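Local coordinates for DNA replication protein DnaC (Aquifex aeolicus, PDB 3ECC), which probably acts as an ATP-binding helicase loader that places the replicative helicase on DNA when bacterial replication begins, at residues W5-D10 against K51-V56; L41-S46 against L177-S182; V98-V103 against N132-I137. One frame throughout, in Å; residues are numbered along the deposited sequence.

In the fold
The three contacts belong to a P-loop NTPase domain built round a parallel sheet. Interaction 1 is partly buried and polar at the ligand: it joins the N-terminal loop to the start of helix 51-65, beside ADP and magnesium. Interaction 2 is buried and pairs strands 40-45 and 174-178 by backbone hydrogen bonds. It touches interaction 1 where K51 NZ probably donates to G45 O. Interaction 3 is also buried, but loops supply most of it, through a serine hydroxyl and a lysine chain lying along carbonyls. It meets interaction 2 where I137 packs on L41 and F43, because strands 136-141 and 40-45 are neighbours. Interaction 2 reaches the nucleotide through S46; interaction 3 lies away from it.

Interaction 1: W5-D10 against K51-V56; sequences WNANLD and KTHLAV. With MG (magnesium ion), chain C; ADP (adenosine-5'-diphosphate), chain B; BEF (beryllium trifluoride ion), chain D.
ADP O2B is gripped twice by K51. The backbone N donates to it over 2.9 Å, and K51 NZ returns to the same oxygen over 2.7 Å. The lysine chain bends at its last two torsions (chi3 -63°, chi4 -67°), which curls it round the beta-phosphate. NZ also meets the beryllium fluoride and bonds to G45 O. T52 N donates to ADP O1B, at 2.8 Å. This oxygen also binds the magnesium, as does T52 OG1. D107 bonds to the same hydroxyl. The sequence and this geometry are those of a Walker A P-loop, with the first turn of helix 51-65 facing the phosphates.

H53 links the phosphate site to the N-terminal loop. Its N donates to ADP O1A, and its ring ND1 shares a hydrogen bond of 2.8 Å with the ribose O2'. The ring is clamped between two groups. A7 CB sits over one face in a CH-pi contact, 3.9 Å from the centroid, and the adenine C4 lies over the opposite face. N6 ND2 comes to the ring edge near its plane. A7 also touches V56, CB to CG1. Further along, L9 CD2 meets L54 CD2 at 4.2 Å, and L9 packs on helix 17-31 as well. N8 ND2 bonds back to N6 O, with the donor above the carbonyl plane, and ties the loop to itself. Y12 meets the H53 ring from outside these segments.

The chemistry implies two kinds of hold. Helix amides, a lysine and magnesium probably offset the phosphate charge, while the A7 methyl and the adenine on opposite faces of the H53 ring probably limit its rotation and keep ND1 at the ribose O2'.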
ATOM      1  N   TRP A   5      15.356   1.981  -7.517  1.00 54.31           N
ATOM      2  CA  TRP A   5      15.492   1.958  -8.981  1.00 54.35           C
ATOM      3  C   TRP A   5      15.620   0.520  -9.470  1.00 54.94           C
ATOM      4  O   TRP A   5      15.254   0.195 -10.607  1.00 54.84           O
ATOM      5  CB  TRP A   5      16.720   2.766  -9.426  1.00 54.12           C
ATOM      6  CG  TRP A   5      18.029   2.165  -8.989  1.00 52.99           C
ATOM      7  CD1 TRP A   5      18.688   2.402  -7.817  1.00 51.83           C
ATOM      8  CD2 TRP A   5      18.822   1.218  -9.712  1.00 52.36           C
ATOM      9  NE1 TRP A   5      19.844   1.662  -7.765  1.00 51.24           N
ATOM     10  CE2 TRP A   5      19.951   0.927  -8.916  1.00 51.87           C
ATOM     11  CE3 TRP A   5      18.689   0.580 -10.952  1.00 52.25           C
ATOM     12  CZ2 TRP A   5      20.937   0.029  -9.321  1.00 51.39           C
ATOM     13  CZ3 TRP A   5      19.674  -0.306 -11.354  1.00 51.43           C
ATOM     14  CH2 TRP A   5      20.778  -0.578 -10.538  1.00 51.38           C
ATOM     15  N   ASN A   6      16.148  -0.326  -8.588  1.00 55.42           N
ATOM     16  CA  ASN A   6      16.509  -1.700  -8.902  1.00 56.14           C
ATOM     17  C   ASN A   6      15.510  -2.705  -8.344  1.00 56.40           C
ATOM     18  O   ASN A   6      15.738  -3.913  -8.404  1.00 56.18           O
ATOM     19  CB  ASN A   6      17.876  -2.009  -8.305  1.00 56.34           C
ATOM     20  CG  ASN A   6      17.839  -2.095  -6.778  1.00 57.67           C
ATOM     21  OD1 ASN A   6      17.604  -1.094  -6.086  1.00 57.05           O
ATOM     22  ND2 ASN A   6      18.038  -3.305  -6.251  1.00 58.32           N
ATOM     23  N   ALA A   7      14.418  -2.210  -7.775  1.00 57.14           N
ATOM     24  CA  ALA A   7      13.416  -3.090  -7.181  1.00 58.08           C
ATOM     25  C   ALA A   7      12.557  -3.766  -8.242  1.00 58.86           C
ATOM     26  O   ALA A   7      11.508  -3.252  -8.634  1.00 58.97           O
ATOM     27  CB  ALA A   7      12.551  -2.334  -6.189  1.00 57.98           C
ATOM     28  N   ASN A   8      13.037  -4.911  -8.718  1.00 59.92           N
ATOM     29  CA  ASN A   8      12.306  -5.752  -9.647  1.00 60.96           C
ATOM     30  C   ASN A   8      11.892  -7.041  -8.961  1.00 61.83           C
ATOM     31  O   ASN A   8      12.531  -7.473  -7.997  1.00 61.79           O
ATOM     32  CB  ASN A   8      13.187  -6.104 -10.841  1.00 60.95           C
ATOM     33  CG  ASN A   8      13.483  -4.915 -11.713  1.00 61.47           C
ATOM     34  OD1 ASN A   8      12.835  -4.717 -12.744  1.00 62.55           O
ATOM     35  ND2 ASN A   8      14.464  -4.110 -11.312  1.00 60.33           N
ATOM     36  N   LEU A   9      10.834  -7.667  -9.468  1.00 62.83           N
ATOM     37  CA  LEU A   9      10.471  -9.006  -9.018  1.00 63.70           C
ATOM     38  C   LEU A   9      11.547 -10.001  -9.433  1.00 64.49           C
ATOM     39  O   LEU A   9      11.436 -11.199  -9.178  1.00 64.82           O
ATOM     40  CB  LEU A   9       9.112  -9.428  -9.580  1.00 63.60           C
ATOM     41  CG  LEU A   9       7.846  -8.924  -8.876  1.00 63.01           C
ATOM     42  CD1 LEU A   9       6.633  -9.532  -9.545  1.00 62.58           C
ATOM     43  CD2 LEU A   9       7.852  -9.234  -7.385  1.00 60.85           C
ATOM     44  N   ASP A  10      12.597  -9.480 -10.060  1.00 65.41           N
ATOM     45  CA  ASP A  10      13.699 -10.294 -10.554  1.00 66.12           C
ATOM     46  C   ASP A  10      14.939 -10.127  -9.672  1.00 65.98           C
ATOM     47  O   ASP A  10      15.554 -11.107  -9.247  1.00 65.82           O
ATOM     48  CB  ASP A  10      14.013  -9.901 -11.990  1.00 66.49           C
ATOM     49  CG  ASP A  10      14.651 -11.016 -12.762  1.00 68.43           C
ATOM     50  OD1 ASP A  10      15.810 -11.368 -12.440  1.00 69.92           O
ATOM     51  OD2 ASP A  10      13.992 -11.541 -13.694  1.00 70.83           O
ATOM     52  N   LYS A  51       9.254  -4.613   2.570  1.00 39.96           N
ATOM     53  CA  LYS A  51       7.863  -4.337   2.187  1.00 39.45           C
ATOM     54  C   LYS A  51       7.768  -3.344   1.024  1.00 39.51           C
ATOM     55  O   LYS A  51       7.129  -3.630   0.004  1.00 39.59           O
ATOM     56  CB  LYS A  51       7.047  -3.842   3.387  1.00 38.99           C
ATOM     57  CG  LYS A  51       6.975  -4.833   4.536  1.00 38.35           C
ATOM     58  CD  LYS A  51       6.092  -4.336   5.671  1.00 36.75           C
ATOM     59  CE  LYS A  51       6.636  -3.063   6.302  1.00 34.47           C
ATOM     60  NZ  LYS A  51       7.924  -3.283   7.028  1.00 34.13           N
ATOM     61  N   THR A  52       8.407  -2.186   1.179  1.00 39.34           N
ATOM     62  CA  THR A  52       8.416  -1.170   0.131  1.00 39.24           C
ATOM     63  C   THR A  52       9.055  -1.722  -1.140  1.00 39.35           C
ATOM     64  O   THR A  52       8.633  -1.402  -2.250  1.00 38.92           O
ATOM     65  CB  THR A  52       9.174   0.081   0.579  1.00 39.29           C
ATOM     66  OG1 THR A  52       8.664   0.516   1.850  1.00 39.97           O
ATOM     67  CG2 THR A  52       9.028   1.206  -0.446  1.00 38.92           C
ATOM     68  N   HIS A  53      10.067  -2.568  -0.964  1.00 39.68           N
ATOM     69  CA  HIS A  53      10.739  -3.197  -2.094  1.00 40.26           C
ATOM     70  C   HIS A  53       9.734  -3.950  -2.967  1.00 40.39           C
ATOM     71  O   HIS A  53       9.685  -3.759  -4.188  1.00 40.53           O
ATOM     72  CB  HIS A  53      11.843  -4.152  -1.609  1.00 40.24           C
ATOM     73  CG  HIS A  53      12.718  -4.663  -2.708  1.00 41.10           C
ATOM     74  ND1 HIS A  53      13.969  -4.145  -2.962  1.00 42.17           N
ATOM     75  CD2 HIS A  53      12.512  -5.625  -3.639  1.00 41.40           C
ATOM     76  CE1 HIS A  53      14.505  -4.780  -3.990  1.00 42.06           C
ATOM     77  NE2 HIS A  53      13.639  -5.680  -4.422  1.00 41.02           N
ATOM     78  N   LEU A  54       8.927  -4.796  -2.333  1.00 40.58           N
ATOM     79  CA  LEU A  54       7.967  -5.633  -3.052  1.00 40.94           C
ATOM     80  C   LEU A  54       6.799  -4.837  -3.609  1.00 41.25           C
ATOM     81  O   LEU A  54       6.251  -5.195  -4.648  1.00 41.59           O
ATOM     82  CB  LEU A  54       7.456  -6.766  -2.160  1.00 40.85           C
ATOM     83  CG  LEU A  54       8.469  -7.887  -1.967  1.00 40.70           C
ATOM     84  CD1 LEU A  54       8.008  -8.865  -0.913  1.00 40.74           C
ATOM     85  CD2 LEU A  54       8.719  -8.583  -3.298  1.00 40.68           C
ATOM     86  N   ALA A  55       6.429  -3.759  -2.916  1.00 41.56           N
ATOM     87  CA  ALA A  55       5.398  -2.832  -3.385  1.00 41.69           C
ATOM     88  C   ALA A  55       5.806  -2.101  -4.668  1.00 41.88           C
ATOM     89  O   ALA A  55       4.980  -1.886  -5.551  1.00 41.59           O
ATOM     90  CB  ALA A  55       5.063  -1.828  -2.297  1.00 41.48           C
ATOM     91  N   VAL A  56       7.075  -1.706  -4.759  1.00 42.48           N
ATOM     92  CA  VAL A  56       7.571  -1.024  -5.952  1.00 43.07           C
ATOM     93  C   VAL A  56       7.741  -2.037  -7.084  1.00 43.86           C
ATOM     94  O   VAL A  56       7.413  -1.754  -8.248  1.00 43.96           O
ATOM     95  CB  VAL A  56       8.893  -0.273  -5.683  1.00 42.99           C
ATOM     96  CG1 VAL A  56       9.419   0.359  -6.966  1.00 43.18           C
ATOM     97  CG2 VAL A  56       8.687   0.800  -4.625  1.00 42.29           C
TER
HETATM   98 MG    MG C 300       8.949   0.502   3.655  1.00 63.50          MG
HETATM   99  PB  ADP B 500      10.573  -2.028   4.482  1.00 46.67           P
HETATM  100  O1B ADP B 500       9.855  -1.268   3.382  1.00 45.44           O
HETATM  101  O2B ADP B 500       9.793  -3.188   5.041  1.00 47.64           O
HETATM  102  O3B ADP B 500      11.188  -1.146   5.533  1.00 47.61           O
HETATM  103  PA  ADP B 500      12.546  -1.993   2.474  1.00 45.84           P
HETATM  104  O1A ADP B 500      11.774  -2.364   1.232  1.00 46.05           O
HETATM  105  O2A ADP B 500      12.681  -0.482   2.557  1.00 44.34           O
HETATM  106  O3A ADP B 500      11.845  -2.671   3.766  1.00 44.87           O
HETATM  107  O5' ADP B 500      13.986  -2.712   2.495  1.00 46.41           O
HETATM  108  C5' ADP B 500      15.172  -2.065   2.944  1.00 47.74           C
HETATM  109  C4' ADP B 500      16.267  -2.225   1.897  1.00 47.82           C
HETATM  110  O4' ADP B 500      16.564  -3.612   1.735  1.00 48.40           O
HETATM  111  C3' ADP B 500      15.814  -1.717   0.543  1.00 48.47           C
HETATM  112  O3' ADP B 500      16.845  -0.901   0.009  1.00 50.72           O
HETATM  113  C2' ADP B 500      15.585  -2.961  -0.302  1.00 48.02           C
HETATM  114  O2' ADP B 500      16.032  -2.765  -1.630  1.00 49.74           O
HETATM  115  C1' ADP B 500      16.427  -4.017   0.369  1.00 47.53           C
HETATM  116  N9  ADP B 500      15.839  -5.382   0.298  1.00 47.16           N
HETATM  117  C8  ADP B 500      14.896  -5.904   1.111  1.00 46.52           C
HETATM  118  N7  ADP B 500      14.618  -7.193   0.775  1.00 45.55           N
HETATM  119  C5  ADP B 500      15.405  -7.520  -0.258  1.00 46.91           C
HETATM  120  C6  ADP B 500      15.632  -8.721  -1.108  1.00 47.16           C
HETATM  121  N6  ADP B 500      14.958  -9.879  -0.915  1.00 46.07           N
HETATM  122  N1  ADP B 500      16.549  -8.635  -2.081  1.00 47.92           N
HETATM  123  C2  ADP B 500      17.256  -7.507  -2.299  1.00 47.88           C
HETATM  124  N3  ADP B 500      17.102  -6.386  -1.569  1.00 48.03           N
HETATM  125  C4  ADP B 500      16.215  -6.331  -0.563  1.00 47.53           C
HETATM  126 BE   BEF D1554       9.710   0.346   6.523  1.00 51.11          BE
HETATM  127  F1  BEF D1554       8.951  -1.073   7.239  1.00 51.68           F
HETATM  128  F2  BEF D1554       9.072   1.035   5.021  1.00 52.67           F
HETATM  129  F3  BEF D1554      11.340   0.745   7.063  1.00 50.29           F

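Interaction 2: L41-S46 against L177-S182; sequences LTFVGS and LVIKGS
Strands 40-45 and 174-178 run parallel, with F43 level with L177 and V44 with V178. The pairing adds an outermost strand to the sheet, whose order, 71-74, 104-107, 136-141, 40-45, 174-178, is that of AAA+ and related P-loop ATPases. L177 N donates to T42 O over 2.9 Å. L177 O takes a weak bond from V44 N. I179 N then reaches V44 O, at 3.0 Å. At G45 the backbone angles (150°/175°) suit glycine, and a CB would run into I179 O. S46 follows at the nucleotide pocket, touching ADP and the beryllium fluoride.

F43 and L177 point to the same side of the sheet and lie side by side, CE1 to CD1 at 4.2 Å. L41 CD2 reaches the same methyl of L177. This side faces helix 51-65, where F43 packs on K51 and L54. V44 and V178 turn to the other side, V44 against T140 and Y142. T42 OG1 bonds to N174. With its CG1 anti to the carbonyl carbon (chi1 -58°), I179 extends its CD1 to F43 CD1, 3.8 Å away.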
ATOM      1  N   LEU A  41      -2.847  -5.535  -2.539  1.00 42.68           N
ATOM      2  CA  LEU A  41      -2.118  -6.323  -1.562  1.00 41.55           C
ATOM      3  C   LEU A  41      -1.761  -5.448  -0.383  1.00 40.89           C
ATOM      4  O   LEU A  41      -1.594  -4.239  -0.523  1.00 40.37           O
ATOM      5  CB  LEU A  41      -0.841  -6.903  -2.174  1.00 41.86           C
ATOM      6  CG  LEU A  41      -0.961  -7.679  -3.491  1.00 42.36           C
ATOM      7  CD1 LEU A  41       0.404  -7.830  -4.147  1.00 42.11           C
ATOM      8  CD2 LEU A  41      -1.624  -9.046  -3.279  1.00 42.71           C
ATOM      9  N   THR A  42      -1.645  -6.072   0.783  1.00 40.46           N
ATOM     10  CA  THR A  42      -1.248  -5.388   1.994  1.00 39.83           C
ATOM     11  C   THR A  42      -0.026  -6.067   2.601  1.00 39.84           C
ATOM     12  O   THR A  42      -0.063  -7.244   2.954  1.00 39.77           O
ATOM     13  CB  THR A  42      -2.392  -5.359   3.013  1.00 39.91           C
ATOM     14  OG1 THR A  42      -3.566  -4.807   2.397  1.00 39.94           O
ATOM     15  CG2 THR A  42      -2.012  -4.520   4.229  1.00 39.52           C
ATOM     16  N   PHE A  43       1.062  -5.313   2.711  1.00 39.95           N
ATOM     17  CA  PHE A  43       2.315  -5.831   3.246  1.00 39.91           C
ATOM     18  C   PHE A  43       2.512  -5.345   4.672  1.00 40.33           C
ATOM     19  O   PHE A  43       2.574  -4.142   4.930  1.00 40.43           O
ATOM     20  CB  PHE A  43       3.496  -5.363   2.396  1.00 39.56           C
ATOM     21  CG  PHE A  43       3.449  -5.831   0.976  1.00 38.28           C
ATOM     22  CD1 PHE A  43       3.975  -7.064   0.624  1.00 36.87           C
ATOM     23  CD2 PHE A  43       2.897  -5.031  -0.010  1.00 37.66           C
ATOM     24  CE1 PHE A  43       3.949  -7.494  -0.683  1.00 37.10           C
ATOM     25  CE2 PHE A  43       2.865  -5.452  -1.331  1.00 37.69           C
ATOM     26  CZ  PHE A  43       3.393  -6.684  -1.670  1.00 38.00           C
ATOM     27  N   VAL A  44       2.609  -6.291   5.597  1.00 40.55           N
ATOM     28  CA  VAL A  44       2.774  -5.982   7.004  1.00 40.86           C
ATOM     29  C   VAL A  44       4.106  -6.546   7.475  1.00 41.06           C
ATOM     30  O   VAL A  44       4.604  -7.514   6.912  1.00 41.21           O
ATOM     31  CB  VAL A  44       1.622  -6.589   7.834  1.00 40.71           C
ATOM     32  CG1 VAL A  44       1.574  -5.972   9.219  1.00 41.51           C
ATOM     33  CG2 VAL A  44       0.296  -6.364   7.133  1.00 40.95           C
ATOM     34  N   GLY A  45       4.691  -5.929   8.497  1.00 41.23           N
ATOM     35  CA  GLY A  45       5.933  -6.432   9.074  1.00 41.59           C
ATOM     36  C   GLY A  45       6.832  -5.363   9.670  1.00 41.97           C
ATOM     37  O   GLY A  45       6.565  -4.167   9.558  1.00 42.23           O
ATOM     38  N   SER A  46       7.911  -5.809  10.297  1.00 42.30           N
ATOM     39  CA  SER A  46       8.924  -4.927  10.865  1.00 42.92           C
ATOM     40  C   SER A  46       9.762  -4.216   9.788  1.00 43.15           C
ATOM     41  O   SER A  46       9.717  -4.599   8.617  1.00 43.04           O
ATOM     42  CB  SER A  46       9.840  -5.730  11.785  1.00 42.65           C
ATOM     43  OG  SER A  46       9.201  -5.968  13.018  1.00 43.49           O
ATOM     44  N   LEU A 177      -0.329 -10.072   3.339  1.00 52.01           N
ATOM     45  CA  LEU A 177       0.921 -10.819   3.253  1.00 52.15           C
ATOM     46  C   LEU A 177       1.898 -10.391   4.342  1.00 52.30           C
ATOM     47  O   LEU A 177       2.528  -9.341   4.252  1.00 52.03           O
ATOM     48  CB  LEU A 177       1.562 -10.651   1.869  1.00 52.04           C
ATOM     49  CG  LEU A 177       0.894 -11.357   0.676  1.00 52.08           C
ATOM     50  CD1 LEU A 177       1.409 -10.787  -0.637  1.00 52.03           C
ATOM     51  CD2 LEU A 177       1.094 -12.872   0.716  1.00 51.73           C
ATOM     52  N   VAL A 178       2.022 -11.205   5.379  1.00 52.71           N
ATOM     53  CA  VAL A 178       2.965 -10.891   6.430  1.00 53.25           C
ATOM     54  C   VAL A 178       4.377 -11.272   6.035  1.00 54.15           C
ATOM     55  O   VAL A 178       4.615 -12.352   5.493  1.00 54.08           O
ATOM     56  CB  VAL A 178       2.604 -11.563   7.739  1.00 52.84           C
ATOM     57  CG1 VAL A 178       3.560 -11.119   8.822  1.00 51.98           C
ATOM     58  CG2 VAL A 178       1.190 -11.203   8.112  1.00 52.57           C
ATOM     59  N   ILE A 179       5.313 -10.368   6.300  1.00 55.41           N
ATOM     60  CA  ILE A 179       6.712 -10.577   5.961  1.00 56.56           C
ATOM     61  C   ILE A 179       7.558 -10.514   7.219  1.00 57.53           C
ATOM     62  O   ILE A 179       7.515  -9.531   7.962  1.00 57.59           O
ATOM     63  CB  ILE A 179       7.186  -9.534   4.949  1.00 56.43           C
ATOM     64  CG1 ILE A 179       6.315  -9.604   3.702  1.00 56.18           C
ATOM     65  CG2 ILE A 179       8.643  -9.746   4.600  1.00 56.19           C
ATOM     66  CD1 ILE A 179       6.706  -8.622   2.676  1.00 56.73           C
ATOM     67  N   LYS A 180       8.317 -11.577   7.463  1.00 59.05           N
ATOM     68  CA  LYS A 180       8.958 -11.765   8.756  1.00 60.56           C
ATOM     69  C   LYS A 180      10.467 -11.950   8.680  1.00 61.58           C
ATOM     70  O   LYS A 180      11.038 -12.746   9.418  1.00 61.97           O
ATOM     71  CB  LYS A 180       8.310 -12.928   9.507  1.00 60.35           C
ATOM     72  CG  LYS A 180       6.888 -12.640   9.927  1.00 61.67           C
ATOM     73  CD  LYS A 180       6.531 -13.341  11.235  1.00 63.57           C
ATOM     74  CE  LYS A 180       6.207 -14.817  11.012  1.00 64.81           C
ATOM     75  NZ  LYS A 180       4.819 -15.018  10.490  1.00 65.65           N
ATOM     76  N   GLY A 181      11.119 -11.198   7.804  1.00 64.25           N
ATOM     77  CA  GLY A 181      12.581 -11.217   7.748  1.00 65.92           C
ATOM     78  C   GLY A 181      13.215 -10.672   9.024  1.00 66.96           C
ATOM     79  O   GLY A 181      12.596  -9.898   9.756  1.00 67.21           O
ATOM     80  N   SER A 182      14.450 -11.070   9.298  1.00 67.95           N
ATOM     81  CA  SER A 182      15.113 -10.631  10.520  1.00 68.82           C
ATOM     82  C   SER A 182      16.431  -9.921  10.223  1.00 69.18           C
ATOM     83  O   SER A 182      17.079 -10.179   9.205  1.00 69.17           O
ATOM     84  CB  SER A 182      15.356 -11.812  11.462  1.00 68.91           C
ATOM     85  OG  SER A 182      15.168 -11.436  12.817  1.00 69.47           O
TER
HETATM   86  O   HOH W   1       7.763  -8.745  10.237  1.00 56.00           O

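Interaction 3: V98-V103 against N132-I137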
ATOM      1  N   VAL A  98      -5.037  10.816  -8.327  1.00 60.15           N
ATOM      2  CA  VAL A  98      -4.736   9.924  -7.212  1.00 58.93           C
ATOM      3  C   VAL A  98      -5.921   9.010  -6.906  1.00 58.16           C
ATOM      4  O   VAL A  98      -5.779   7.789  -6.909  1.00 58.16           O
ATOM      5  CB  VAL A  98      -4.322  10.703  -5.935  1.00 58.92           C
ATOM      6  CG1 VAL A  98      -4.298   9.779  -4.725  1.00 58.42           C
ATOM      7  CG2 VAL A  98      -2.969  11.359  -6.130  1.00 58.74           C
ATOM      8  N   LEU A  99      -7.093   9.604  -6.681  1.00 57.07           N
ATOM      9  CA  LEU A  99      -8.299   8.836  -6.360  1.00 56.02           C
ATOM     10  C   LEU A  99      -8.693   7.875  -7.480  1.00 55.46           C
ATOM     11  O   LEU A  99      -9.021   6.724  -7.224  1.00 55.45           O
ATOM     12  CB  LEU A  99      -9.477   9.770  -6.043  1.00 55.96           C
ATOM     13  CG  LEU A  99      -9.473  10.592  -4.747  1.00 55.39           C
ATOM     14  CD1 LEU A  99     -10.636  11.575  -4.749  1.00 54.60           C
ATOM     15  CD2 LEU A  99      -9.503   9.707  -3.505  1.00 54.51           C
ATOM     16  N   ASN A 100      -8.642   8.349  -8.721  1.00 54.89           N
ATOM     17  CA  ASN A 100      -9.079   7.546  -9.862  1.00 54.36           C
ATOM     18  C   ASN A 100      -7.973   6.705 -10.498  1.00 53.81           C
ATOM     19  O   ASN A 100      -8.179   6.088 -11.537  1.00 53.80           O
ATOM     20  CB  ASN A 100      -9.775   8.432 -10.905  1.00 54.18           C
ATOM     21  CG  ASN A 100     -11.166   8.874 -10.459  1.00 54.25           C
ATOM     22  OD1 ASN A 100     -11.959   8.066  -9.970  1.00 53.39           O
ATOM     23  ND2 ASN A 100     -11.471  10.159 -10.633  1.00 54.55           N
ATOM     24  N   SER A 101      -6.813   6.669  -9.854  1.00 53.11           N
ATOM     25  CA  SER A 101      -5.686   5.896 -10.351  1.00 52.54           C
ATOM     26  C   SER A 101      -5.968   4.393 -10.347  1.00 52.11           C
ATOM     27  O   SER A 101      -6.513   3.857  -9.382  1.00 51.83           O
ATOM     28  CB  SER A 101      -4.436   6.185  -9.525  1.00 52.63           C
ATOM     29  OG  SER A 101      -3.300   5.587 -10.124  1.00 53.46           O
ATOM     30  N   PRO A 102      -5.566   3.706 -11.429  1.00 51.81           N
ATOM     31  CA  PRO A 102      -5.756   2.260 -11.572  1.00 51.34           C
ATOM     32  C   PRO A 102      -4.966   1.452 -10.545  1.00 50.94           C
ATOM     33  O   PRO A 102      -5.433   0.406 -10.095  1.00 50.96           O
ATOM     34  CB  PRO A 102      -5.242   1.976 -12.991  1.00 51.35           C
ATOM     35  CG  PRO A 102      -4.363   3.138 -13.326  1.00 51.50           C
ATOM     36  CD  PRO A 102      -4.995   4.307 -12.648  1.00 51.80           C
ATOM     37  N   VAL A 103      -3.773   1.925 -10.196  1.00 50.57           N
ATOM     38  CA  VAL A 103      -2.966   1.295  -9.151  1.00 50.25           C
ATOM     39  C   VAL A 103      -2.356   2.379  -8.277  1.00 49.71           C
ATOM     40  O   VAL A 103      -1.759   3.324  -8.784  1.00 49.70           O
ATOM     41  CB  VAL A 103      -1.823   0.435  -9.739  1.00 50.39           C
ATOM     42  CG1 VAL A 103      -0.926  -0.090  -8.631  1.00 51.08           C
ATOM     43  CG2 VAL A 103      -2.376  -0.720 -10.536  1.00 50.68           C
ATOM     44  N   ASN A 132     -15.246   2.397  -5.548  1.00 43.90           N
ATOM     45  CA  ASN A 132     -15.079   2.439  -7.000  1.00 44.35           C
ATOM     46  C   ASN A 132     -14.089   1.401  -7.509  1.00 44.28           C
ATOM     47  O   ASN A 132     -13.544   1.541  -8.596  1.00 44.49           O
ATOM     48  CB  ASN A 132     -14.671   3.844  -7.458  1.00 44.57           C
ATOM     49  CG  ASN A 132     -15.579   4.938  -6.887  1.00 45.92           C
ATOM     50  OD1 ASN A 132     -16.571   4.657  -6.224  1.00 47.39           O
ATOM     51  ND2 ASN A 132     -15.237   6.186  -7.151  1.00 47.34           N
ATOM     52  N   LEU A 133     -13.872   0.358  -6.710  1.00 44.36           N
ATOM     53  CA  LEU A 133     -13.047  -0.791  -7.095  1.00 44.18           C
ATOM     54  C   LEU A 133     -11.719  -0.374  -7.699  1.00 44.55           C
ATOM     55  O   LEU A 133     -11.333  -0.819  -8.776  1.00 44.71           O
ATOM     56  CB  LEU A 133     -13.811  -1.733  -8.041  1.00 43.93           C
ATOM     57  CG  LEU A 133     -15.160  -2.277  -7.555  1.00 43.11           C
ATOM     58  CD1 LEU A 133     -15.879  -2.998  -8.670  1.00 42.23           C
ATOM     59  CD2 LEU A 133     -15.006  -3.178  -6.344  1.00 41.62           C
ATOM     60  N   LYS A 134     -11.010   0.480  -6.989  1.00 45.06           N
ATOM     61  CA  LYS A 134      -9.729   0.950  -7.457  1.00 45.46           C
ATOM     62  C   LYS A 134      -8.631   0.233  -6.677  1.00 45.97           C
ATOM     63  O   LYS A 134      -8.488   0.429  -5.478  1.00 46.07           O
ATOM     64  CB  LYS A 134      -9.645   2.462  -7.280  1.00 45.37           C
ATOM     65  CG  LYS A 134     -10.606   3.250  -8.171  1.00 45.36           C
ATOM     66  CD  LYS A 134      -9.990   3.566  -9.517  1.00 45.62           C
ATOM     67  CE  LYS A 134     -11.035   3.979 -10.525  1.00 45.42           C
ATOM     68  NZ  LYS A 134     -10.486   3.812 -11.898  1.00 47.12           N
ATOM     69  N   SER A 135      -7.883  -0.625  -7.361  1.00 46.72           N
ATOM     70  CA  SER A 135      -6.882  -1.476  -6.711  1.00 47.40           C
ATOM     71  C   SER A 135      -5.779  -0.656  -6.080  1.00 47.54           C
ATOM     72  O   SER A 135      -5.240   0.263  -6.695  1.00 47.31           O
ATOM     73  CB  SER A 135      -6.291  -2.482  -7.694  1.00 47.60           C
ATOM     74  OG  SER A 135      -6.178  -1.909  -8.989  1.00 48.93           O
ATOM     75  N   THR A 136      -5.452  -0.996  -4.839  1.00 47.78           N
ATOM     76  CA  THR A 136      -4.525  -0.205  -4.054  1.00 47.83           C
ATOM     77  C   THR A 136      -3.639  -1.087  -3.182  1.00 47.86           C
ATOM     78  O   THR A 136      -4.121  -1.972  -2.471  1.00 47.91           O
ATOM     79  CB  THR A 136      -5.261   0.867  -3.198  1.00 47.92           C
ATOM     80  OG1 THR A 136      -4.467   1.200  -2.054  1.00 48.48           O
ATOM     81  CG2 THR A 136      -6.606   0.358  -2.724  1.00 48.06           C
ATOM     82  N   ILE A 137      -2.336  -0.841  -3.254  1.00 47.93           N
ATOM     83  CA  ILE A 137      -1.367  -1.610  -2.489  1.00 47.89           C
ATOM     84  C   ILE A 137      -0.864  -0.809  -1.297  1.00 47.98           C
ATOM     85  O   ILE A 137      -0.610   0.387  -1.399  1.00 47.76           O
ATOM     86  CB  ILE A 137      -0.187  -2.058  -3.371  1.00 47.93           C
ATOM     87  CG1 ILE A 137      -0.703  -2.885  -4.556  1.00 47.80           C
ATOM     88  CG2 ILE A 137       0.830  -2.850  -2.544  1.00 47.90           C
ATOM     89  CD1 ILE A 137       0.318  -3.107  -5.665  1.00 48.08           C
TER
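S135 OG donates to P102 O over 2.7 Å. The donor stands almost straight beyond the oxygen, with a C=O...donor angle of 174°. The hydroxyl gets there from between the backbone N and the carbonyl carbon (chi1 35°). K134 NZ makes a weak bond to N100 O, at 3.3 Å. R129 of helix 116-131 adds a further tie by donating to both S101 O and S135 O, so one guanidinium spans the two segments. S101 OG bonds within its own segment to V103 O, and N100 OD1 is taken by Y128.

Outward of these bonds the K134 chain, bent at chi2 (-88°), lies along the carbonyls at and just after the end of helix 93-99. Its CD is 3.5 Å from S101 O, and its CG comes near L99 O. Cutting the side chain back to an alanine here would probably leave N100 O without its ammonium partner and open a gap beside the carbonyls of L99 and S101. V103 CA makes a CA-H...O contact with S135 O. V103 CG1 then meets I137 CD1 at 4.4 Å, beside helix 51-65.

V103 leads into strand 104-107, and I137 shares backbone bonds with L104 and L106. Helix 116-131 lies between these neighbouring parallel strands in the chain. The contact joins the entries to the two strands of this beta-alpha-beta crossover of the P-loop NTPase fold.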